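Side-chain contacts in AlkD2 (Streptococcus mutans, PDB 6M9M), which is of unknown function but binds inosine-5'-monophosphate and belongs by its fold to the HEAT-like repeat family of DNA glycosylases: residues Ala94-Glu97 with Gly103-Lys106; Asp96-Lys101 with Leu108-Glu113; Arg131-Arg136 with Asn144-Arg149. One frame throughout, in Å; residues are numbered along the deposited sequence. Where two conformers were deposited one is given.

Contact 1: Ala94-Glu97 with Gly103-Lys106; sequences AFDE and GYKK
Tyr-104 reaches across to Asp-96 with its hydroxyl leading, and this one pair makes the whole contact. The phenol OH gives its hydrogen to the carboxylate, with Tyr-104 OH 2.7 Å from Asp-96 OD1, a short bond between a neutral donor and an acid. Asp-96 OD1 sits at the edge of the Tyr-104 ring, near its plane, and that brings it to 3.5 Å from the ring carbon Tyr-104 CE1 as well. The two flat groups are not coplanar: carboxylate and ring are turned 42° apart. The hydroxyl meets OD1 from above the carboxylate plane, 46° out of it. The other oxygen, Asp-96 OD2, stands back at 3.7 Å from Tyr-104 OH and takes a salt bridge to Arg-136, so both oxygens are engaged. A nearby guanidinium would be expected to steady the negative charge of the acid.

Neither CB is aimed straight at the opposite segment; the reach comes from the ends of the side chains. With CG anti to the backbone N (chi1 -169°), Asp-96 lays its carboxylate out beside the helix, where OD1 comes within bonding distance of the phenol. On the turn, the Tyr-104 ring is carried out lengthwise until its OH meets the acid. The tyrosine side chain also touches Arg-136 and Pro-137 of a later loop. Just before it, Gly-103, the first residue past helix 85-102, has a positive phi where the chain turns away from the helix. This is a local helix-to-loop tie at the bend between helices 85-102 and 108-115, within the helical-hairpin architecture of a HEAT-like repeat protein.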
ATOM      1  N   ALA A  94      -2.327   1.660   4.669  1.00  9.23           N
ATOM      2  CA  ALA A  94      -1.730   2.722   5.472  1.00  9.15           C
ATOM      3  C   ALA A  94      -0.877   3.650   4.621  1.00  9.09           C
ATOM      4  O   ALA A  94      -0.821   4.857   4.881  1.00  9.53           O
ATOM      5  CB  ALA A  94      -0.904   2.115   6.597  1.00  9.87           C
ATOM      6  N   PHE A  95      -0.208   3.120   3.597  1.00  8.45           N
ATOM      7  CA  PHE A  95       0.530   3.984   2.693  1.00  8.31           C
ATOM      8  C   PHE A  95      -0.422   4.880   1.906  1.00  8.29           C
ATOM      9  O   PHE A  95      -0.167   6.079   1.741  1.00  8.24           O
ATOM     10  CB  PHE A  95       1.416   3.156   1.749  1.00  9.09           C
ATOM     11  CG  PHE A  95       2.248   4.026   0.862  1.00  9.50           C
ATOM     12  CD1 PHE A  95       3.290   4.746   1.402  1.00 10.74           C
ATOM     13  CD2 PHE A  95       1.927   4.216  -0.468  1.00 10.16           C
ATOM     14  CE1 PHE A  95       4.026   5.627   0.643  1.00 11.70           C
ATOM     15  CE2 PHE A  95       2.675   5.102  -1.238  1.00 11.05           C
ATOM     16  CZ  PHE A  95       3.716   5.806  -0.682  1.00 11.43           C
ATOM     17  N   ASP A  96      -1.536   4.326   1.423  1.00  8.64           N
ATOM     18  CA  ASP A  96      -2.529   5.164   0.753  1.00  8.20           C
ATOM     19  C   ASP A  96      -3.043   6.246   1.690  1.00  9.03           C
ATOM     20  O   ASP A  96      -3.294   7.378   1.265  1.00  9.77           O
ATOM     21  CB  ASP A  96      -3.672   4.285   0.236  1.00  9.32           C
ATOM     22  CG  ASP A  96      -4.611   5.010  -0.687  1.00 10.82           C
ATOM     23  OD1 ASP A  96      -4.140   5.776  -1.545  1.00 11.07           O
ATOM     24  OD2 ASP A  96      -5.832   4.766  -0.579  1.00 12.60           O
ATOM     25  N   GLU A  97      -3.223   5.907   2.972  1.00  9.21           N
ATOM     26  CA  GLU A  97      -3.672   6.883   3.966  1.00  9.96           C
ATOM     27  C   GLU A  97      -2.682   8.036   4.089  1.00  9.42           C
ATOM     28  O   GLU A  97      -3.077   9.206   4.158  1.00 10.68           O
ATOM     29  CB  GLU A  97      -3.884   6.190   5.312  1.00 11.40           C
ATOM     30  CG  GLU A  97      -4.351   7.088   6.435  1.00 13.97           C
ATOM     31  CD  GLU A  97      -5.744   7.614   6.250  1.00 18.81           C
ATOM     32  OE1 GLU A  97      -6.545   6.914   5.598  1.00 21.21           O
ATOM     33  OE2 GLU A  97      -6.041   8.712   6.783  1.00 21.69           O
ATOM     34  N   GLY A 103      -1.769  14.687   0.546  1.00 11.90           N
ATOM     35  CA  GLY A 103      -2.161  15.056  -0.802  1.00 11.35           C
ATOM     36  C   GLY A 103      -1.330  14.294  -1.816  1.00 10.38           C
ATOM     37  O   GLY A 103      -0.108  14.240  -1.694  1.00 11.28           O
ATOM     38  N   TYR A 104      -1.964  13.690  -2.817  1.00 10.71           N
ATOM     39  CA  TYR A 104      -1.233  12.808  -3.721  1.00 10.34           C
ATOM     40  C   TYR A 104      -0.119  13.535  -4.467  1.00 10.19           C
ATOM     41  O   TYR A 104       0.985  12.996  -4.602  1.00 10.37           O
ATOM     42  CB  TYR A 104      -2.196  12.056  -4.649  1.00 10.62           C
ATOM     43  CG  TYR A 104      -3.002  11.028  -3.886  1.00 10.40           C
ATOM     44  CD1 TYR A 104      -2.517   9.744  -3.683  1.00  9.90           C
ATOM     45  CD2 TYR A 104      -4.229  11.348  -3.343  1.00 11.52           C
ATOM     46  CE1 TYR A 104      -3.229   8.825  -2.957  1.00 10.71           C
ATOM     47  CE2 TYR A 104      -4.955  10.424  -2.608  1.00 11.81           C
ATOM     48  CZ  TYR A 104      -4.445   9.168  -2.417  1.00 11.38           C
ATOM     49  OH  TYR A 104      -5.177   8.257  -1.678  1.00 12.50           O
ATOM     50  N   LYS A 105      -0.374  14.745  -4.961  1.00 10.31           N
ATOM     51  CA  LYS A 105       0.686  15.491  -5.630  1.00 10.20           C
ATOM     52  C   LYS A 105       1.842  15.776  -4.681  1.00 10.62           C
ATOM     53  O   LYS A 105       3.009  15.586  -5.045  1.00 11.03           O
ATOM     54  CB  LYS A 105       0.150  16.778  -6.244  1.00 11.58           C
ATOM     55  CG  LYS A 105       1.194  17.554  -7.082  1.00 13.59           C
ATOM     56  CD  LYS A 105       0.543  18.765  -7.727  0.54 13.93           C
ATOM     57  CE  LYS A 105       1.524  19.582  -8.554  0.54 15.02           C
ATOM     58  NZ  LYS A 105       2.582  20.223  -7.732  0.54 16.04           N
ATOM     59  N   LYS A 106       1.544  16.208  -3.452  1.00 10.22           N
ATOM     60  CA  LYS A 106       2.600  16.482  -2.487  1.00 10.30           C
ATOM     61  C   LYS A 106       3.338  15.220  -2.067  1.00  9.86           C
ATOM     62  O   LYS A 106       4.495  15.307  -1.650  1.00 10.41           O
ATOM     63  CB  LYS A 106       2.041  17.221  -1.278  1.00 11.80           C
ATOM     64  CG  LYS A 106       1.692  18.678  -1.569  1.00 14.57           C
ATOM     65  CD  LYS A 106       1.107  19.375  -0.350  1.00 17.09           C
ATOM     66  CE  LYS A 106       0.869  20.856  -0.613  1.00 21.87           C
ATOM     67  NZ  LYS A 106       0.518  21.620   0.609  1.00 25.73           N
TER

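Contact 2: Asp96-Lys101 with Leu108-Glu113; sequences DEFCKK and LPIIDE
Phe-98 and Ile-110 meet in the first of two apolar pairs that join helix 85-102 to helix 108-115. The ring corner Phe-98 CE2 lies 3.8 Å from the branch methyl Ile-110 CG2, with Ile-110 CB almost as near at 3.9 Å. The isoleucine approaches the ring obliquely, and the two side chains cross at about a right angle. Phe-98 CZ extends the patch along the other branch, 4.1 Å from Ile-110 CG1. With CG anti to the backbone N (chi1 167°), the ring swings off its helix into the gap between the two, and Leu-72 of helix 69-79 packs on both partners.

The second pair is a sulfur against an aliphatic chain. Cys-99 SG rests 3.8 Å from Ile-111 CG1 and 4.0 Å from Ile-111 CD1, touching the longer arm of the isoleucine. Cys-99 points its CB at the facing helix, whereas Ile-111 gets there by the end of its side chain. The backbones come closest at this pair, where Cys-99 CA and Ile-111 CA are 8.1 Å apart, and Phe-95, one turn earlier on the first helix, packs against both isoleucines.

Polar groups work at the margins and toward other parts of the chain: Glu-113 forms a salt bridge with Arg-76, and Lys-101 donates to the backbone O of Tyr-64. Two roughly antiparallel helices packed through apolar side chains across a short connection are consistent with the helical architecture of HEAT-like repeat proteins.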
ATOM      1  N   ASP A  96      -1.536   4.326   1.423  1.00  8.64           N
ATOM      2  CA  ASP A  96      -2.529   5.164   0.753  1.00  8.20           C
ATOM      3  C   ASP A  96      -3.043   6.246   1.690  1.00  9.03           C
ATOM      4  O   ASP A  96      -3.294   7.378   1.265  1.00  9.77           O
ATOM      5  CB  ASP A  96      -3.672   4.285   0.236  1.00  9.32           C
ATOM      6  CG  ASP A  96      -4.611   5.010  -0.687  1.00 10.82           C
ATOM      7  OD1 ASP A  96      -4.140   5.776  -1.545  1.00 11.07           O
ATOM      8  OD2 ASP A  96      -5.832   4.766  -0.579  1.00 12.60           O
ATOM      9  N   GLU A  97      -3.223   5.907   2.972  1.00  9.21           N
ATOM     10  CA  GLU A  97      -3.672   6.883   3.966  1.00  9.96           C
ATOM     11  C   GLU A  97      -2.682   8.036   4.089  1.00  9.42           C
ATOM     12  O   GLU A  97      -3.077   9.206   4.158  1.00 10.68           O
ATOM     13  CB  GLU A  97      -3.884   6.190   5.312  1.00 11.40           C
ATOM     14  CG  GLU A  97      -4.351   7.088   6.435  1.00 13.97           C
ATOM     15  CD  GLU A  97      -5.744   7.614   6.250  1.00 18.81           C
ATOM     16  OE1 GLU A  97      -6.545   6.914   5.598  1.00 21.21           O
ATOM     17  OE2 GLU A  97      -6.041   8.712   6.783  1.00 21.69           O
ATOM     18  N   PHE A  98      -1.388   7.727   4.160  1.00 10.01           N
ATOM     19  CA  PHE A  98      -0.379   8.781   4.176  1.00  9.64           C
ATOM     20  C   PHE A  98      -0.550   9.709   2.971  1.00  9.44           C
ATOM     21  O   PHE A  98      -0.564  10.944   3.104  1.00 10.03           O
ATOM     22  CB  PHE A  98       1.042   8.193   4.146  1.00 10.42           C
ATOM     23  CG  PHE A  98       2.072   9.242   3.849  1.00 10.08           C
ATOM     24  CD1 PHE A  98       2.409  10.174   4.804  1.00 11.27           C
ATOM     25  CD2 PHE A  98       2.638   9.362   2.588  1.00 11.10           C
ATOM     26  CE1 PHE A  98       3.299  11.185   4.535  1.00 11.67           C
ATOM     27  CE2 PHE A  98       3.519  10.387   2.315  1.00 11.69           C
ATOM     28  CZ  PHE A  98       3.858  11.292   3.296  1.00 12.28           C
ATOM     29  N   CYS A  99      -0.673   9.117   1.773  1.00  9.44           N
ATOM     30  CA  CYS A  99      -0.743   9.917   0.552  1.00  9.54           C
ATOM     31  C   CYS A  99      -2.006  10.767   0.523  1.00 10.80           C
ATOM     32  O   CYS A  99      -1.969  11.924   0.093  1.00 11.43           O
ATOM     33  CB  CYS A  99      -0.675   9.014  -0.678  1.00 10.28           C
ATOM     34  SG  CYS A  99       0.882   8.146  -0.914  1.00 10.09           S
ATOM     35  N   LYS A 100      -3.133  10.199   0.959  1.00 11.11           N
ATOM     36  CA  LYS A 100      -4.385  10.945   1.008  1.00 13.52           C
ATOM     37  C   LYS A 100      -4.287  12.134   1.944  1.00 14.09           C
ATOM     38  O   LYS A 100      -4.804  13.215   1.638  1.00 15.76           O
ATOM     39  CB  LYS A 100      -5.494   9.986   1.470  1.00 18.14           C
ATOM     40  CG  LYS A 100      -6.875  10.583   1.642  1.00 24.70           C
ATOM     41  CD  LYS A 100      -7.854   9.507   2.142  1.00 30.04           C
ATOM     42  CE  LYS A 100      -9.261  10.059   2.294  1.00 37.57           C
ATOM     43  NZ  LYS A 100     -10.241   9.008   2.699  1.00 40.83           N
ATOM     44  N   LYS A 101      -3.649  11.944   3.108  1.00 14.13           N
ATOM     45  CA  LYS A 101      -3.592  13.000   4.116  1.00 16.91           C
ATOM     46  C   LYS A 101      -2.696  14.149   3.674  1.00 16.09           C
ATOM     47  O   LYS A 101      -3.056  15.317   3.831  1.00 17.93           O
ATOM     48  CB  LYS A 101      -3.107  12.426   5.446  1.00 23.23           C
ATOM     49  CG  LYS A 101      -4.122  11.538   6.150  1.00 31.05           C
ATOM     50  CD  LYS A 101      -4.444  12.035   7.558  1.00 40.57           C
ATOM     51  CE  LYS A 101      -4.034  11.019   8.617  1.00 44.52           C
ATOM     52  NZ  LYS A 101      -4.598  11.360   9.958  1.00 45.25           N
ATOM     53  N   LEU A 108       4.297  12.761  -4.069  1.00  9.41           N
ATOM     54  CA  LEU A 108       5.024  12.110  -5.154  1.00  9.43           C
ATOM     55  C   LEU A 108       6.450  11.705  -4.777  1.00  9.37           C
ATOM     56  O   LEU A 108       6.866  10.592  -5.143  1.00  9.98           O
ATOM     57  CB  LEU A 108       5.045  12.988  -6.411  1.00 10.54           C
ATOM     58  CG  LEU A 108       3.691  13.184  -7.094  1.00 11.23           C
ATOM     59  CD1 LEU A 108       3.874  14.205  -8.216  1.00 12.49           C
ATOM     60  CD2 LEU A 108       3.143  11.887  -7.651  1.00 12.64           C
ATOM     61  N   PRO A 109       7.245  12.524  -4.079  1.00  9.54           N
ATOM     62  CA  PRO A 109       8.611  12.064  -3.760  1.00 10.26           C
ATOM     63  C   PRO A 109       8.630  10.819  -2.895  1.00  9.96           C
ATOM     64  O   PRO A 109       9.528   9.975  -3.034  1.00 10.93           O
ATOM     65  CB  PRO A 109       9.236  13.270  -3.048  1.00 11.25           C
ATOM     66  CG  PRO A 109       8.455  14.459  -3.565  1.00 12.27           C
ATOM     67  CD  PRO A 109       7.049  13.942  -3.702  1.00 10.91           C
ATOM     68  N   ILE A 110       7.655  10.679  -1.994  1.00  9.10           N
ATOM     69  CA  ILE A 110       7.582   9.500  -1.140  1.00  9.55           C
ATOM     70  C   ILE A 110       7.110   8.289  -1.936  1.00  8.58           C
ATOM     71  O   ILE A 110       7.630   7.183  -1.769  1.00  9.18           O
ATOM     72  CB  ILE A 110       6.671   9.791   0.066  1.00 12.02           C
ATOM     73  CG1 ILE A 110       7.173  10.978   0.876  1.00 16.34           C
ATOM     74  CG2 ILE A 110       6.526   8.559   0.922  1.00 12.34           C
ATOM     75  CD1 ILE A 110       8.537  10.847   1.381  1.00 18.81           C
ATOM     76  N   ILE A 111       6.099   8.472  -2.785  1.00  8.22           N
ATOM     77  CA  ILE A 111       5.681   7.413  -3.693  1.00  8.01           C
ATOM     78  C   ILE A 111       6.892   6.900  -4.469  1.00  8.98           C
ATOM     79  O   ILE A 111       7.148   5.688  -4.543  1.00  8.84           O
ATOM     80  CB  ILE A 111       4.559   7.924  -4.611  1.00  9.32           C
ATOM     81  CG1 ILE A 111       3.294   8.228  -3.793  1.00  9.51           C
ATOM     82  CG2 ILE A 111       4.249   6.911  -5.699  1.00 10.02           C
ATOM     83  CD1 ILE A 111       2.256   9.021  -4.539  1.00 10.18           C
ATOM     84  N   ASP A 112       7.678   7.817  -5.035  1.00  9.17           N
ATOM     85  CA  ASP A 112       8.825   7.398  -5.835  1.00 10.38           C
ATOM     86  C   ASP A 112       9.855   6.672  -4.977  1.00 10.73           C
ATOM     87  O   ASP A 112      10.465   5.694  -5.418  1.00 12.80           O
ATOM     88  CB  ASP A 112       9.413   8.620  -6.550  1.00 11.02           C
ATOM     89  CG  ASP A 112       8.483   9.144  -7.642  1.00 12.93           C
ATOM     90  OD1 ASP A 112       7.660   8.344  -8.127  1.00 14.74           O
ATOM     91  OD2 ASP A 112       8.551  10.336  -8.009  1.00 14.50           O
ATOM     92  N   GLU A 113      10.063   7.131  -3.749  0.98 10.52           N
ATOM     93  CA  GLU A 113      10.986   6.459  -2.838  0.98 11.48           C
ATOM     94  C   GLU A 113      10.536   5.033  -2.539  0.98 10.42           C
ATOM     95  O   GLU A 113      11.336   4.095  -2.593  0.98 11.97           O
ATOM     96  CB  GLU A 113      11.074   7.302  -1.571  0.98 15.43           C
ATOM     97  CG  GLU A 113      11.929   6.801  -0.467  0.98 19.90           C
ATOM     98  CD  GLU A 113      11.991   7.841   0.653  0.98 24.94           C
ATOM     99  OE1 GLU A 113      11.154   7.781   1.574  0.98 27.82           O
ATOM    100  OE2 GLU A 113      12.841   8.752   0.586  0.98 27.82           O
TER

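Contact 3: Arg131-Arg136 with Asn144-Arg149; sequences RIWTNR and NEAIRR
Trp-133 and Ala-146 form the tight part of this contact. The alanine methyl sits 3.7 Å from Trp-133 CE3, on the benzene side of the indole, and approaches it obliquely; Ala-146 CB is also 3.9 Å from Trp-133 CB. The small residue lets the backbones close to 6.4 Å between Trp-133 CA and Ala-146 CA. Thr-134 adds a lighter touch on the same methyl through CG2. Outside the two segments, Thr-127 O accepts from Trp-133 NE1, and Phe-139 meets the indole edge-to-face.

Here a 3-10 turn in the loop after helix 120-129 packs on helix 143-151, a loop-to-helix joint between successive helices of the HEAT-like repeat array.

Arg-149, also buried, makes a looser apolar touch: its CD reaches the indole edge near the ring plane, 4.2 Å from Trp-133 CZ3. Its guanidinium is satisfied by acids: NE pairs with Asp-112, and Arg-149 NH1 lies 2.9 Å from Glu-145 OE1, on the anti lone pair. The same NH1 also donates to the backbone O of Glu-145. The open side belongs to partly exposed Glu-145 and solvent-exposed Arg-148, whose NH2 meets Glu-145 OE1 at 3.0 Å on the syn side.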
ATOM      1  N   ARG A 131      -4.074   1.566  -5.875  1.00 10.05           N
ATOM      2  CA  ARG A 131      -5.073   1.111  -6.845  1.00  9.61           C
ATOM      3  C   ARG A 131      -6.470   1.512  -6.369  1.00  9.88           C
ATOM      4  O   ARG A 131      -6.780   1.410  -5.174  1.00 10.87           O
ATOM      5  CB  ARG A 131      -5.005  -0.410  -6.976  1.00 10.11           C
ATOM      6  CG  ARG A 131      -3.724  -0.932  -7.629  1.00 10.40           C
ATOM      7  CD  ARG A 131      -3.703  -2.456  -7.669  1.00 11.27           C
ATOM      8  NE  ARG A 131      -4.774  -2.939  -8.530  1.00 11.82           N
ATOM      9  CZ  ARG A 131      -5.181  -4.193  -8.587  1.00 13.26           C
ATOM     10  NH1 ARG A 131      -4.584  -5.111  -7.842  1.00 14.94           N
ATOM     11  NH2 ARG A 131      -6.169  -4.521  -9.404  1.00 14.45           N
ATOM     12  N   ILE A 132      -7.328   1.983  -7.281  1.00 10.13           N
ATOM     13  CA  ILE A 132      -7.050   2.301  -8.682  1.00 10.10           C
ATOM     14  C   ILE A 132      -6.378   3.669  -8.746  1.00  9.48           C
ATOM     15  O   ILE A 132      -6.927   4.661  -8.253  1.00  9.70           O
ATOM     16  CB  ILE A 132      -8.381   2.283  -9.473  1.00 10.32           C
ATOM     17  CG1 ILE A 132      -8.974   0.876  -9.427  1.00 11.28           C
ATOM     18  CG2 ILE A 132      -8.151   2.798 -10.877  1.00 11.57           C
ATOM     19  CD1 ILE A 132     -10.410   0.759  -9.962  1.00 11.79           C
ATOM     20  N   TRP A 133      -5.179   3.748  -9.328  1.00  9.69           N
ATOM     21  CA  TRP A 133      -4.379   4.960  -9.172  1.00  9.66           C
ATOM     22  C   TRP A 133      -5.104   6.174  -9.746  1.00  9.92           C
ATOM     23  O   TRP A 133      -5.081   7.252  -9.154  1.00 10.18           O
ATOM     24  CB  TRP A 133      -3.026   4.831  -9.858  1.00 10.20           C
ATOM     25  CG  TRP A 133      -1.949   4.050  -9.167  1.00  9.75           C
ATOM     26  CD1 TRP A 133      -1.997   2.750  -8.722  1.00  9.79           C
ATOM     27  CD2 TRP A 133      -0.623   4.514  -8.907  1.00  9.78           C
ATOM     28  NE1 TRP A 133      -0.770   2.385  -8.198  1.00 10.04           N
ATOM     29  CE2 TRP A 133       0.080   3.461  -8.286  1.00  9.86           C
ATOM     30  CE3 TRP A 133       0.040   5.725  -9.130  1.00 10.49           C
ATOM     31  CZ2 TRP A 133       1.405   3.579  -7.905  1.00 10.99           C
ATOM     32  CZ3 TRP A 133       1.358   5.842  -8.743  1.00 11.16           C
ATOM     33  CH2 TRP A 133       2.026   4.768  -8.137  1.00 11.64           C
ATOM     34  N   THR A 134      -5.746   6.014 -10.902  1.00 11.07           N
ATOM     35  CA  THR A 134      -6.388   7.124 -11.593  1.00 12.42           C
ATOM     36  C   THR A 134      -7.756   7.482 -11.021  1.00 13.55           C
ATOM     37  O   THR A 134      -8.402   8.380 -11.554  1.00 15.15           O
ATOM     38  CB  THR A 134      -6.445   6.830 -13.088  1.00 13.98           C
ATOM     39  OG1 THR A 134      -6.921   5.498 -13.301  1.00 14.69           O
ATOM     40  CG2 THR A 134      -5.071   6.965 -13.701  1.00 14.81           C
ATOM     41  N   ASN A 135      -8.189   6.834  -9.940  1.00 13.07           N
ATOM     42  CA  ASN A 135      -9.287   7.334  -9.122  1.00 13.84           C
ATOM     43  C   ASN A 135      -8.826   8.291  -8.025  1.00 14.81           C
ATOM     44  O   ASN A 135      -9.663   8.900  -7.360  1.00 18.71           O
ATOM     45  CB  ASN A 135     -10.053   6.175  -8.478  1.00 13.73           C
ATOM     46  CG  ASN A 135     -10.942   5.449  -9.455  1.00 13.99           C
ATOM     47  OD1 ASN A 135     -11.166   5.903 -10.568  1.00 16.38           O
ATOM     48  ND2 ASN A 135     -11.458   4.317  -9.035  1.00 12.33           N
ATOM     49  N   ARG A 136      -7.554   8.432  -7.815  0.94 13.01           N
ATOM     50  CA  ARG A 136      -7.102   9.351  -6.780  0.94 13.38           C
ATOM     51  C   ARG A 136      -6.824  10.721  -7.363  0.94 13.83           C
ATOM     52  O   ARG A 136      -6.503  10.846  -8.546  0.94 13.78           O
ATOM     53  CB  ARG A 136      -5.852   8.804  -6.122  0.94 14.03           C
ATOM     54  CG  ARG A 136      -6.280   7.671  -5.175  0.94 16.80           C
ATOM     55  CD  ARG A 136      -5.331   6.627  -5.097  0.94 17.19           C
ATOM     56  NE  ARG A 136      -5.711   5.679  -4.051  0.94 14.01           N
ATOM     57  CZ  ARG A 136      -6.647   4.749  -4.160  0.94 12.10           C
ATOM     58  NH1 ARG A 136      -7.367   4.644  -5.277  0.94 10.59           N
ATOM     59  NH2 ARG A 136      -6.842   3.896  -3.163  0.94 12.87           N
ATOM     60  N   ASN A 144      -0.964   9.787 -17.102  1.00 16.78           N
ATOM     61  CA  ASN A 144       0.364   9.317 -17.473  1.00 17.71           C
ATOM     62  C   ASN A 144       1.339   9.368 -16.299  1.00 16.92           C
ATOM     63  O   ASN A 144       2.330   8.639 -16.301  1.00 17.94           O
ATOM     64  CB  ASN A 144       0.913  10.096 -18.669  1.00 21.24           C
ATOM     65  CG  ASN A 144       0.469   9.504 -20.004  1.00 23.94           C
ATOM     66  OD1 ASN A 144       0.196   8.308 -20.123  1.00 24.95           O
ATOM     67  ND2 ASN A 144       0.416  10.344 -21.023  1.00 26.15           N
ATOM     68  N   GLU A 145       1.093  10.224 -15.298  1.00 15.72           N
ATOM     69  CA  GLU A 145       1.974  10.230 -14.132  1.00 15.15           C
ATOM     70  C   GLU A 145       1.817   8.970 -13.291  1.00 14.11           C
ATOM     71  O   GLU A 145       2.751   8.604 -12.565  1.00 14.10           O
ATOM     72  CB  GLU A 145       1.728  11.464 -13.269  1.00 15.98           C
ATOM     73  CG  GLU A 145       2.092  12.784 -13.923  1.00 19.25           C
ATOM     74  CD  GLU A 145       3.583  12.964 -14.152  1.00 23.24           C
ATOM     75  OE1 GLU A 145       4.398  12.451 -13.360  1.00 24.07           O
ATOM     76  OE2 GLU A 145       3.943  13.642 -15.137  1.00 26.80           O
ATOM     77  N   ALA A 146       0.668   8.304 -13.390  1.00 13.07           N
ATOM     78  CA  ALA A 146       0.494   6.989 -12.792  1.00 12.08           C
ATOM     79  C   ALA A 146       1.061   5.912 -13.700  1.00 11.76           C
ATOM     80  O   ALA A 146       1.820   5.054 -13.251  1.00 11.62           O
ATOM     81  CB  ALA A 146      -0.988   6.739 -12.521  1.00 13.52           C
ATOM     82  N   ILE A 147       0.694   5.937 -14.984  1.00 12.28           N
ATOM     83  CA  ILE A 147       1.123   4.886 -15.903  1.00 12.44           C
ATOM     84  C   ILE A 147       2.645   4.782 -15.921  1.00 12.57           C
ATOM     85  O   ILE A 147       3.211   3.683 -15.864  1.00 12.48           O
ATOM     86  CB  ILE A 147       0.537   5.140 -17.307  1.00 13.35           C
ATOM     87  CG1 ILE A 147      -0.986   4.976 -17.277  1.00 13.65           C
ATOM     88  CG2 ILE A 147       1.166   4.209 -18.330  1.00 14.40           C
ATOM     89  CD1 ILE A 147      -1.680   5.481 -18.530  1.00 15.40           C
ATOM     90  N   ARG A 148       3.338   5.925 -16.015  0.99 12.95           N
ATOM     91  CA  ARG A 148       4.794   5.892 -16.119  1.00 14.24           C
ATOM     92  C   ARG A 148       5.417   5.284 -14.869  1.00 12.70           C
ATOM     93  O   ARG A 148       6.354   4.478 -14.951  1.00 13.38           O
ATOM     94  CB  ARG A 148       5.356   7.300 -16.352  1.00 17.31           C
ATOM     95  CG  ARG A 148       6.876   7.342 -16.446  1.00 21.63           C
ATOM     96  CD  ARG A 148       7.430   8.754 -16.521  0.60 25.39           C
ATOM     97  NE  ARG A 148       7.537   9.389 -15.207  0.65 28.59           N
ATOM     98  CZ  ARG A 148       6.764  10.384 -14.775  0.66 30.66           C
ATOM     99  NH1 ARG A 148       5.807  10.885 -15.545  0.73 30.98           N
ATOM    100  NH2 ARG A 148       6.956  10.888 -13.565  0.74 31.63           N
ATOM    101  N   ARG A 149       4.909   5.664 -13.699  1.00 11.53           N
ATOM    102  CA  ARG A 149       5.484   5.190 -12.448  1.00 11.09           C
ATOM    103  C   ARG A 149       5.276   3.693 -12.277  1.00 11.19           C
ATOM    104  O   ARG A 149       6.179   2.987 -11.824  1.00 12.24           O
ATOM    105  CB  ARG A 149       4.855   5.937 -11.270  1.00 11.05           C
ATOM    106  CG  ARG A 149       5.424   7.323 -11.086  1.00 12.07           C
ATOM    107  CD  ARG A 149       4.744   8.062  -9.915  1.00 12.65           C
ATOM    108  NE  ARG A 149       5.539   9.219  -9.550  1.00 13.66           N
ATOM    109  CZ  ARG A 149       5.477  10.393 -10.166  1.00 14.02           C
ATOM    110  NH1 ARG A 149       4.586  10.590 -11.134  1.00 14.15           N
ATOM    111  NH2 ARG A 149       6.301  11.364  -9.796  1.00 15.19           N
TER

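Overall arrangement
Contacts 1 and 2 share helix 85-102 and lie side by side, their centres about 4 Å apart: contact 2 is the buried, wholly apolar layer, and contact 1 is a partly buried polar tie beside it, with Tyr-104 CE1 packed 3.4 Å from Cys-99 CB. Contact 3 follows later in the chain, about 12 Å from both centres; it too has an apolar interior, but with a salt-bridge network at its border that runs from buried Arg-149 to exposed Arg-148. Two salt bridges, one made by each segment of contact 3, tie it to the others, while Ile-111 packs against the indole of Trp-133 and so brings the apolar parts of contacts 2 and 3 together.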